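Local coordinates for protein topoisomerase IV subunit A (Escherichia coli, PDB 1ZVT) that probably binds DNA through this C-terminal beta-pinwheel domain, and so steers which DNA substrates topoisomerase IV acts on in decatenation and supercoil removal, at residues Glu130-Ile140 / Ala184-Val195; Met100-Phe108 / Lys123-Asn131. One frame throughout, in Å; residues are numbered along the deposited sequence.

Contact 1: residues Glu130-Ile140 / Ala184-Val195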
loop_
_atom_site.group_PDB
_atom_site.type_symbol
_atom_site.label_atom_id
_atom_site.label_comp_id
_atom_site.label_asym_id
_atom_site.label_seq_id
_atom_site.Cartn_x
_atom_site.Cartn_y
_atom_site.Cartn_z
ATOM N N GLU A 130 7.418 -11.808 -12.631
ATOM C CA GLU A 130 8.757 -12.189 -12.239
ATOM C C GLU A 130 9.520 -11.016 -11.624
ATOM O O GLU A 130 9.652 -9.957 -12.247
ATOM C CB GLU A 130 9.518 -12.725 -13.455
ATOM C CG GLU A 130 10.821 -13.394 -13.084
ATOM C CD GLU A 130 11.637 -13.795 -14.298
ATOM O OE1 GLU A 130 11.300 -13.374 -15.433
ATOM O OE2 GLU A 130 12.629 -14.532 -14.109
ATOM N N ASN A 131 9.989 -11.208 -10.390
ATOM C CA ASN A 131 10.780 -10.199 -9.671
ATOM C C ASN A 131 10.025 -8.927 -9.315
ATOM O O ASN A 131 10.630 -7.904 -8.959
ATOM C CB ASN A 131 12.055 -9.875 -10.459
ATOM C CG ASN A 131 12.918 -11.104 -10.671
ATOM O OD1 ASN A 131 12.980 -11.988 -9.803
ATOM N ND2 ASN A 131 13.555 -11.201 -11.845
ATOM N N ALA A 132 8.704 -8.981 -9.388
ATOM C CA ALA A 132 7.911 -7.801 -9.044
ATOM C C ALA A 132 7.642 -7.754 -7.549
ATOM O O ALA A 132 7.795 -8.771 -6.847
ATOM C CB ALA A 132 6.607 -7.797 -9.808
ATOM N N HIS A 133 7.217 -6.575 -7.093
ATOM C CA HIS A 133 6.901 -6.337 -5.682
ATOM C C HIS A 133 5.542 -5.701 -5.562
ATOM O O HIS A 133 5.044 -5.078 -6.513
ATOM C CB HIS A 133 7.942 -5.400 -5.068
ATOM C CG HIS A 133 9.347 -5.869 -5.278
ATOM N ND1 HIS A 133 10.077 -5.537 -6.398
ATOM C CD2 HIS A 133 10.128 -6.700 -4.549
ATOM C CE1 HIS A 133 11.260 -6.127 -6.341
ATOM N NE2 HIS A 133 11.321 -6.827 -5.221
ATOM N N VAL A 134 4.962 -5.826 -4.376
ATOM C CA VAL A 134 3.652 -5.236 -4.090
ATOM C C VAL A 134 3.813 -3.728 -3.835
ATOM O O VAL A 134 4.736 -3.322 -3.100
ATOM C CB VAL A 134 3.015 -5.870 -2.817
ATOM C CG1 VAL A 134 1.639 -5.244 -2.548
ATOM C CG2 VAL A 134 2.881 -7.395 -2.938
ATOM N N MET A 135 2.917 -2.895 -4.388
ATOM C CA MET A 135 2.909 -1.477 -4.062
ATOM C C MET A 135 2.198 -1.283 -2.718
ATOM O O MET A 135 1.357 -2.079 -2.320
ATOM C CB MET A 135 2.151 -0.652 -5.106
ATOM C CG MET A 135 2.718 -0.714 -6.505
ATOM S SD MET A 135 4.432 -0.183 -6.644
ATOM C CE MET A 135 4.325 1.580 -6.265
ATOM N N PRO A 136 2.501 -0.185 -2.018
ATOM C CA PRO A 136 1.703 0.071 -0.817
ATOM C C PRO A 136 0.209 0.241 -1.170
ATOM O O PRO A 136 -0.089 1.073 -2.026
ATOM C CB PRO A 136 2.253 1.418 -0.330
ATOM C CG PRO A 136 3.670 1.460 -0.853
ATOM C CD PRO A 136 3.540 0.833 -2.243
ATOM N N PRO A 137 -0.711 -0.546 -0.568
ATOM C CA PRO A 137 -2.163 -0.378 -0.870
ATOM C C PRO A 137 -2.603 1.029 -0.587
ATOM O O PRO A 137 -2.105 1.643 0.363
ATOM C CB PRO A 137 -2.858 -1.351 0.116
ATOM C CG PRO A 137 -1.793 -2.412 0.336
ATOM C CD PRO A 137 -0.487 -1.643 0.383
ATOM N N VAL A 138 -3.523 1.554 -1.390
ATOM C CA VAL A 138 -3.995 2.909 -1.205
ATOM C C VAL A 138 -5.478 2.863 -0.936
ATOM O O VAL A 138 -6.238 2.286 -1.719
ATOM C CB VAL A 138 -3.738 3.793 -2.419
ATOM C CG1 VAL A 138 -4.177 5.259 -2.130
ATOM C CG2 VAL A 138 -2.252 3.735 -2.811
ATOM N N VAL A 139 -5.883 3.465 0.182
ATOM C CA VAL A 139 -7.303 3.586 0.507
ATOM C C VAL A 139 -7.895 4.663 -0.396
ATOM O O VAL A 139 -7.384 5.800 -0.475
ATOM C CB VAL A 139 -7.518 3.934 2.001
ATOM C CG1 VAL A 139 -8.976 4.256 2.298
ATOM C CG2 VAL A 139 -7.026 2.822 2.898
ATOM N N ILE A 140 -8.965 4.309 -1.105
ATOM C CA ILE A 140 -9.575 5.256 -2.033
ATOM C C ILE A 140 -10.688 6.013 -1.295
ATOM O O ILE A 140 -11.725 5.426 -0.966
ATOM C CB ILE A 140 -10.138 4.544 -3.276
ATOM C CG1 ILE A 140 -9.015 3.905 -4.107
ATOM C CG2 ILE A 140 -10.977 5.542 -4.112
ATOM C CD1 ILE A 140 -9.527 2.861 -5.122
ATOM N N ALA A 184 11.039 -7.074 -15.302
ATOM C CA ALA A 184 11.572 -8.279 -14.692
ATOM C C ALA A 184 13.077 -8.154 -14.429
ATOM O O ALA A 184 13.598 -8.799 -13.521
ATOM C CB ALA A 184 11.268 -9.503 -15.575
ATOM N N ARG A 185 13.759 -7.331 -15.227
ATOM C CA ARG A 185 15.195 -7.060 -15.056
ATOM C C ARG A 185 15.467 -5.978 -13.993
ATOM O O ARG A 185 16.624 -5.713 -13.642
ATOM C CB ARG A 185 15.838 -6.651 -16.397
ATOM C CG ARG A 185 16.072 -7.788 -17.387
ATOM C CD ARG A 185 16.765 -7.271 -18.669
ATOM N NE ARG A 185 15.835 -7.254 -19.795
ATOM C CZ ARG A 185 15.531 -6.200 -20.540
ATOM N NH1 ARG A 185 16.094 -5.030 -20.309
ATOM N NH2 ARG A 185 14.666 -6.325 -21.553
ATOM N N GLY A 186 14.413 -5.345 -13.494
ATOM C CA GLY A 186 14.570 -4.258 -12.531
ATOM C C GLY A 186 15.034 -2.962 -13.165
ATOM O O GLY A 186 15.495 -2.049 -12.454
ATOM N N GLU A 187 14.897 -2.855 -14.489
ATOM C CA GLU A 187 15.368 -1.682 -15.231
ATOM C C GLU A 187 14.338 -0.554 -15.329
ATOM O O GLU A 187 14.671 0.592 -15.678
ATOM C CB GLU A 187 15.841 -2.093 -16.623
ATOM C CG GLU A 187 17.041 -3.015 -16.589
ATOM C CD GLU A 187 17.309 -3.681 -17.926
ATOM O OE1 GLU A 187 16.465 -3.588 -18.848
ATOM O OE2 GLU A 187 18.361 -4.331 -18.049
ATOM N N ASP A 188 13.090 -0.885 -15.001
ATOM C CA ASP A 188 12.045 0.097 -14.859
ATOM C C ASP A 188 10.971 -0.527 -13.993
ATOM O O ASP A 188 11.031 -1.711 -13.682
ATOM C CB ASP A 188 11.473 0.505 -16.211
ATOM C CG ASP A 188 10.745 1.850 -16.178
ATOM O OD1 ASP A 188 10.612 2.490 -15.092
ATOM O OD2 ASP A 188 10.349 2.296 -17.271
ATOM N N GLY A 189 9.978 0.263 -13.609
ATOM C CA GLY A 189 8.964 -0.261 -12.695
ATOM C C GLY A 189 8.149 0.900 -12.171
ATOM O O GLY A 189 8.490 2.067 -12.418
ATOM N N LEU A 190 7.051 0.577 -11.491
ATOM C CA LEU A 190 6.205 1.608 -10.917
ATOM C C LEU A 190 6.828 1.979 -9.555
ATOM O O LEU A 190 6.901 1.128 -8.649
ATOM C CB LEU A 190 4.763 1.071 -10.830
ATOM C CG LEU A 190 3.665 1.891 -10.179
ATOM C CD1 LEU A 190 3.530 3.247 -10.884
ATOM C CD2 LEU A 190 2.357 1.093 -10.195
ATOM N N ALA A 191 7.329 3.224 -9.447
ATOM C CA ALA A 191 8.035 3.749 -8.261
ATOM C C ALA A 191 7.117 4.323 -7.210
ATOM O O ALA A 191 7.371 4.137 -6.009
ATOM C CB ALA A 191 9.011 4.839 -8.675
ATOM N N GLN A 192 6.104 5.065 -7.647
ATOM C CA GLN A 192 5.156 5.678 -6.717
ATOM C C GLN A 192 3.768 5.548 -7.303
ATOM O O GLN A 192 3.609 5.633 -8.523
ATOM C CB GLN A 192 5.426 7.173 -6.567
ATOM C CG GLN A 192 6.859 7.541 -6.140
ATOM C CD GLN A 192 7.083 7.569 -4.653
ATOM O OE1 GLN A 192 8.230 7.535 -4.206
ATOM N NE2 GLN A 192 6.018 7.680 -3.879
ATOM N N LEU A 193 2.772 5.371 -6.447
ATOM C CA LEU A 193 1.396 5.280 -6.917
ATOM C C LEU A 193 0.483 5.906 -5.893
ATOM O O LEU A 193 0.426 5.435 -4.729
ATOM C CB LEU A 193 1.004 3.794 -7.074
ATOM C CG LEU A 193 -0.392 3.439 -7.613
ATOM C CD1 LEU A 193 -0.595 4.005 -9.031
ATOM C CD2 LEU A 193 -0.600 1.926 -7.645
ATOM N N TYR A 194 -0.252 6.923 -6.317
ATOM C CA TYR A 194 -1.131 7.675 -5.390
ATOM C C TYR A 194 -2.559 7.730 -5.879
ATOM O O TYR A 194 -2.812 7.569 -7.067
ATOM C CB TYR A 194 -0.645 9.123 -5.301
ATOM C CG TYR A 194 0.829 9.323 -5.128
ATOM C CD1 TYR A 194 1.583 9.905 -6.149
ATOM C CD2 TYR A 194 1.469 8.971 -3.945
ATOM C CE1 TYR A 194 2.945 10.132 -5.985
ATOM C CE2 TYR A 194 2.842 9.182 -3.781
ATOM C CZ TYR A 194 3.554 9.761 -4.813
ATOM O OH TYR A 194 4.901 9.993 -4.702
ATOM N N VAL A 195 -3.488 8.029 -4.964
ATOM C CA VAL A 195 -4.842 8.370 -5.350
ATOM C C VAL A 195 -5.084 9.712 -4.687
ATOM O O VAL A 195 -4.918 9.851 -3.453
ATOM C CB VAL A 195 -5.879 7.296 -4.958
ATOM C CG1 VAL A 195 -7.271 7.789 -5.275
ATOM C CG2 VAL A 195 -5.593 5.970 -5.709
HETATM O O HOH W 1 1.251 2.827 -3.575
#
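Ala184, at the end of helix 180-184, meets Glu130 and Asn131 at one end of a contact that joins two blades of the beta-pinwheel: 138-139 is an outermost strand of the sheet containing 97-101, and 190-196 an outermost strand of the sheet containing 146-151. The amide ND2 of Asn131 donates to Ala184 O at 2.9 Å, nearly straight (166°) and close to the planes of both groups. Beside it, Ala184 CA approaches Glu130 O at 3.5 Å in a CA-H...O contact. The helix then ends in a Schellman motif at Gly186, which has positive phi.

At Leu190 the chemistry turns apolar. Met135 is bent at both later torsions (chi2 -58°, chi3 -67°), which folds its sulfur and methyl against strand 190-196; its side chain crosses that of Leu190 at about a right angle. SD lies 3.4 Å from Leu190 O, while CE packs 4.0 Å from Leu190 CG. A classic beta bulge follows at Ala191 and Gln192, both facing a single residue of strand 146-151. Beyond it, Leu193 CB reaches Met135 CE at 4.1 Å. An alanine at Met135 lacks SD and CE, and is likely to leave Leu190 CG and Leu193 CB without their shared apolar partner, opening a gap between the blades.

Leu193 O also accepts from a water at 3.0 Å, and the same water donates to Pro136 O at 2.7 Å, bridging the two backbones where no direct hydrogen bond joins them. Val195 closes the contact beside Ile140, the CG1 of Val138 resting 3.9 Å from Val195 CB.

Contact 2: residues Met100-Phe108 / Lys123-Asn131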
loop_
_atom_site.group_PDB
_atom_site.type_symbol
_atom_site.label_atom_id
_atom_site.label_comp_id
_atom_site.label_asym_id
_atom_site.label_seq_id
_atom_site.Cartn_x
_atom_site.Cartn_y
_atom_site.Cartn_z
ATOM N N MET A 100 -5.030 -1.861 -5.258
ATOM C CA MET A 100 -3.969 -2.868 -5.141
ATOM C C MET A 100 -3.160 -2.864 -6.422
ATOM O O MET A 100 -3.729 -2.747 -7.510
ATOM C CB MET A 100 -4.565 -4.271 -4.959
ATOM C CG MET A 100 -5.344 -4.482 -3.668
ATOM S SD MET A 100 -4.371 -4.185 -2.159
ATOM C CE MET A 100 -2.914 -5.153 -2.406
ATOM N N ALA A 101 -1.836 -2.987 -6.311
ATOM C CA ALA A 101 -0.995 -2.923 -7.502
ATOM C C ALA A 101 0.360 -3.550 -7.273
ATOM O O ALA A 101 0.812 -3.715 -6.118
ATOM C CB ALA A 101 -0.835 -1.460 -7.964
ATOM N N SER A 102 1.007 -3.906 -8.379
ATOM C CA SER A 102 2.399 -4.357 -8.337
ATOM C C SER A 102 3.302 -3.352 -9.054
ATOM O O SER A 102 2.852 -2.539 -9.886
ATOM C CB SER A 102 2.527 -5.726 -9.012
ATOM O OG SER A 102 2.339 -5.587 -10.413
ATOM N N ASP A 103 4.599 -3.431 -8.787
ATOM C CA ASP A 103 5.516 -2.486 -9.422
ATOM C C ASP A 103 5.804 -2.844 -10.885
ATOM O O ASP A 103 6.521 -2.128 -11.562
ATOM C CB ASP A 103 6.822 -2.316 -8.617
ATOM C CG ASP A 103 7.702 -3.530 -8.634
ATOM O OD1 ASP A 103 7.331 -4.594 -9.184
ATOM O OD2 ASP A 103 8.798 -3.431 -8.037
ATOM N N ALA A 104 5.190 -3.912 -11.380
ATOM C CA ALA A 104 5.191 -4.152 -12.829
ATOM C C ALA A 104 4.185 -3.236 -13.553
ATOM O O ALA A 104 4.143 -3.218 -14.785
ATOM C CB ALA A 104 4.867 -5.646 -13.096
ATOM N N GLY A 105 3.358 -2.515 -12.797
ATOM C CA GLY A 105 2.415 -1.545 -13.366
ATOM C C GLY A 105 1.027 -2.099 -13.641
ATOM O O GLY A 105 0.287 -1.549 -14.482
ATOM N N TYR A 106 0.685 -3.189 -12.949
ATOM C CA TYR A 106 -0.648 -3.788 -13.025
ATOM C C TYR A 106 -1.360 -3.662 -11.689
ATOM O O TYR A 106 -0.728 -3.675 -10.653
ATOM C CB TYR A 106 -0.524 -5.275 -13.395
ATOM C CG TYR A 106 -0.064 -5.479 -14.823
ATOM C CD1 TYR A 106 1.291 -5.440 -15.156
ATOM C CD2 TYR A 106 -0.989 -5.698 -15.824
ATOM C CE1 TYR A 106 1.719 -5.622 -16.493
ATOM C CE2 TYR A 106 -0.591 -5.873 -17.150
ATOM C CZ TYR A 106 0.759 -5.821 -17.472
ATOM O OH TYR A 106 1.143 -6.011 -18.775
ATOM N N GLY A 107 -2.681 -3.544 -11.709
ATOM C CA GLY A 107 -3.426 -3.548 -10.461
ATOM C C GLY A 107 -4.924 -3.500 -10.617
ATOM O O GLY A 107 -5.468 -3.682 -11.721
ATOM N N PHE A 108 -5.610 -3.277 -9.509
ATOM C CA PHE A 108 -7.070 -3.302 -9.551
ATOM C C PHE A 108 -7.660 -2.589 -8.376
ATOM O O PHE A 108 -7.006 -2.384 -7.357
ATOM C CB PHE A 108 -7.596 -4.758 -9.648
ATOM C CG PHE A 108 -7.115 -5.685 -8.541
ATOM C CD1 PHE A 108 -7.844 -5.808 -7.363
ATOM C CD2 PHE A 108 -5.953 -6.458 -8.694
ATOM C CE1 PHE A 108 -7.409 -6.671 -6.318
ATOM C CE2 PHE A 108 -5.523 -7.312 -7.674
ATOM C CZ PHE A 108 -6.249 -7.408 -6.477
ATOM N N LYS A 123 -4.826 -15.568 1.564
ATOM C CA LYS A 123 -5.326 -15.598 0.187
ATOM C C LYS A 123 -4.317 -15.017 -0.788
ATOM O O LYS A 123 -3.660 -14.023 -0.486
ATOM C CB LYS A 123 -6.643 -14.799 0.120
ATOM C CG LYS A 123 -7.007 -14.214 -1.222
ATOM C CD LYS A 123 -8.306 -13.420 -1.147
ATOM C CE LYS A 123 -8.618 -12.793 -2.504
ATOM N NZ LYS A 123 -9.938 -12.078 -2.528
ATOM N N ALA A 124 -4.188 -15.638 -1.971
ATOM C CA ALA A 124 -3.412 -15.038 -3.051
ATOM C C ALA A 124 -4.219 -13.866 -3.580
ATOM O O ALA A 124 -5.265 -14.065 -4.199
ATOM C CB ALA A 124 -3.160 -16.079 -4.166
ATOM N N LEU A 125 -3.801 -12.647 -3.273
ATOM C CA LEU A 125 -4.636 -11.487 -3.598
ATOM C C LEU A 125 -4.158 -10.813 -4.873
ATOM O O LEU A 125 -4.957 -10.525 -5.762
ATOM C CB LEU A 125 -4.664 -10.483 -2.450
ATOM C CG LEU A 125 -5.200 -9.076 -2.718
ATOM C CD1 LEU A 125 -6.696 -9.093 -2.946
ATOM C CD2 LEU A 125 -4.831 -8.159 -1.529
ATOM N N ILE A 126 -2.865 -10.514 -4.930
ATOM C CA ILE A 126 -2.298 -9.938 -6.154
ATOM C C ILE A 126 -1.161 -10.806 -6.679
ATOM O O ILE A 126 -0.260 -11.223 -5.933
ATOM C CB ILE A 126 -1.911 -8.444 -6.002
ATOM C CG1 ILE A 126 -1.323 -7.896 -7.314
ATOM C CG2 ILE A 126 -0.975 -8.227 -4.814
ATOM C CD1 ILE A 126 -1.453 -6.403 -7.420
ATOM N N THR A 127 -1.255 -11.142 -7.957
ATOM C CA THR A 127 -0.265 -11.974 -8.583
ATOM C C THR A 127 0.884 -11.098 -9.076
ATOM O O THR A 127 0.668 -10.149 -9.828
ATOM C CB THR A 127 -0.892 -12.746 -9.742
ATOM O OG1 THR A 127 -2.026 -13.446 -9.234
ATOM C CG2 THR A 127 0.094 -13.725 -10.343
ATOM N N LEU A 128 2.096 -11.423 -8.638
ATOM C CA LEU A 128 3.269 -10.648 -9.022
ATOM C C LEU A 128 3.998 -11.300 -10.180
ATOM O O LEU A 128 4.362 -12.496 -10.103
ATOM C CB LEU A 128 4.242 -10.542 -7.862
ATOM C CG LEU A 128 3.700 -9.908 -6.584
ATOM C CD1 LEU A 128 4.769 -9.967 -5.517
ATOM C CD2 LEU A 128 3.278 -8.461 -6.858
ATOM N N PRO A 129 4.238 -10.522 -11.246
ATOM C CA PRO A 129 5.179 -10.934 -12.309
ATOM C C PRO A 129 6.573 -11.206 -11.788
ATOM O O PRO A 129 6.874 -10.889 -10.652
ATOM C CB PRO A 129 5.182 -9.724 -13.255
ATOM C CG PRO A 129 3.799 -9.151 -13.085
ATOM C CD PRO A 129 3.567 -9.248 -11.574
ATOM N N GLU A 130 7.418 -11.808 -12.631
ATOM C CA GLU A 130 8.757 -12.189 -12.239
ATOM C C GLU A 130 9.520 -11.016 -11.624
ATOM O O GLU A 130 9.652 -9.957 -12.247
ATOM C CB GLU A 130 9.518 -12.725 -13.455
ATOM C CG GLU A 130 10.821 -13.394 -13.084
ATOM C CD GLU A 130 11.637 -13.795 -14.298
ATOM O OE1 GLU A 130 11.300 -13.374 -15.433
ATOM O OE2 GLU A 130 12.629 -14.532 -14.109
ATOM N N ASN A 131 9.989 -11.208 -10.390
ATOM C CA ASN A 131 10.780 -10.199 -9.671
ATOM C C ASN A 131 10.025 -8.927 -9.315
ATOM O O ASN A 131 10.630 -7.904 -8.959
ATOM C CB ASN A 131 12.055 -9.875 -10.459
ATOM C CG ASN A 131 12.918 -11.104 -10.671
ATOM O OD1 ASN A 131 12.980 -11.988 -9.803
ATOM N ND2 ASN A 131 13.555 -11.201 -11.845
HETATM O O HOH W 2 0.353 -7.520 -10.685
#
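Met100, Ser102, Ala104 and Phe108 lie along the hairpin of strands 97-101 and 106-111 in one pinwheel blade, and they pack on Leu125 to Pro129, the chain that has just left strand 123-124 of the adjacent blade's sheet. Two backbone bonds between Met100 and Phe108 make them a hydrogen-bonded antiparallel pair, and a type I turn from Ser102 to Gly105 connects the strands.

Most of the contact is apolar. Met100 crosses Leu125 at about a right angle, its CE 3.7 Å from Leu125 CD2. The other methyl of the leucine, CD1, sits in the plane of the Phe108 ring at its edge, 3.9 Å from CZ, while Met100 CB covers part of one ring face. Ile126 is the residue most covered by the hairpin: CG1 is anti to the backbone N (chi1 180°) and the chain runs on nearly straight, placing CD1 3.4 Å from Ala101 C, chiefly against main chain. Leu128 CD2 touches Ser102 CB at 3.6 Å. At the turn, Ala104 CB lies 3.7 Å from CG of the Pro129 ring.

Polar contacts are fewer, and no direct hydrogen bond joins the segments. A water bridges them instead, accepting from Ser102 OG at 2.8 Å and donating to Thr127 O. OG stands between the backbone N and the carbonyl carbon (chi1 70°), where it also takes a weak bond from Ala104 N within the turn. Near the other end of the contact, the carbonyl O of Leu125 approaches the rim of the Phe108 ring close to its plane, 3.4 Å from CZ.

In the fold
Contact 2 is mainly buried, seven of its ten touching residues being so, whereas contact 1 runs from exposed residues around Asn131 to buried ones such as Leu193. Both involve the sheet in which strands 97-101 and 138-139 are neighbours, and they share Glu130 and Asn131. In contact 2 this sheet meets chain arriving from strand 123-124 of one adjacent sheet; in contact 1 it meets strand 190-196 of another. Each pairs apolar contacts with one bridging water, but a direct hydrogen bond crosses only contact 1. Their centres are 8 Å apart, and Asp103 links them through probable backbone bonds to His133 and Leu190.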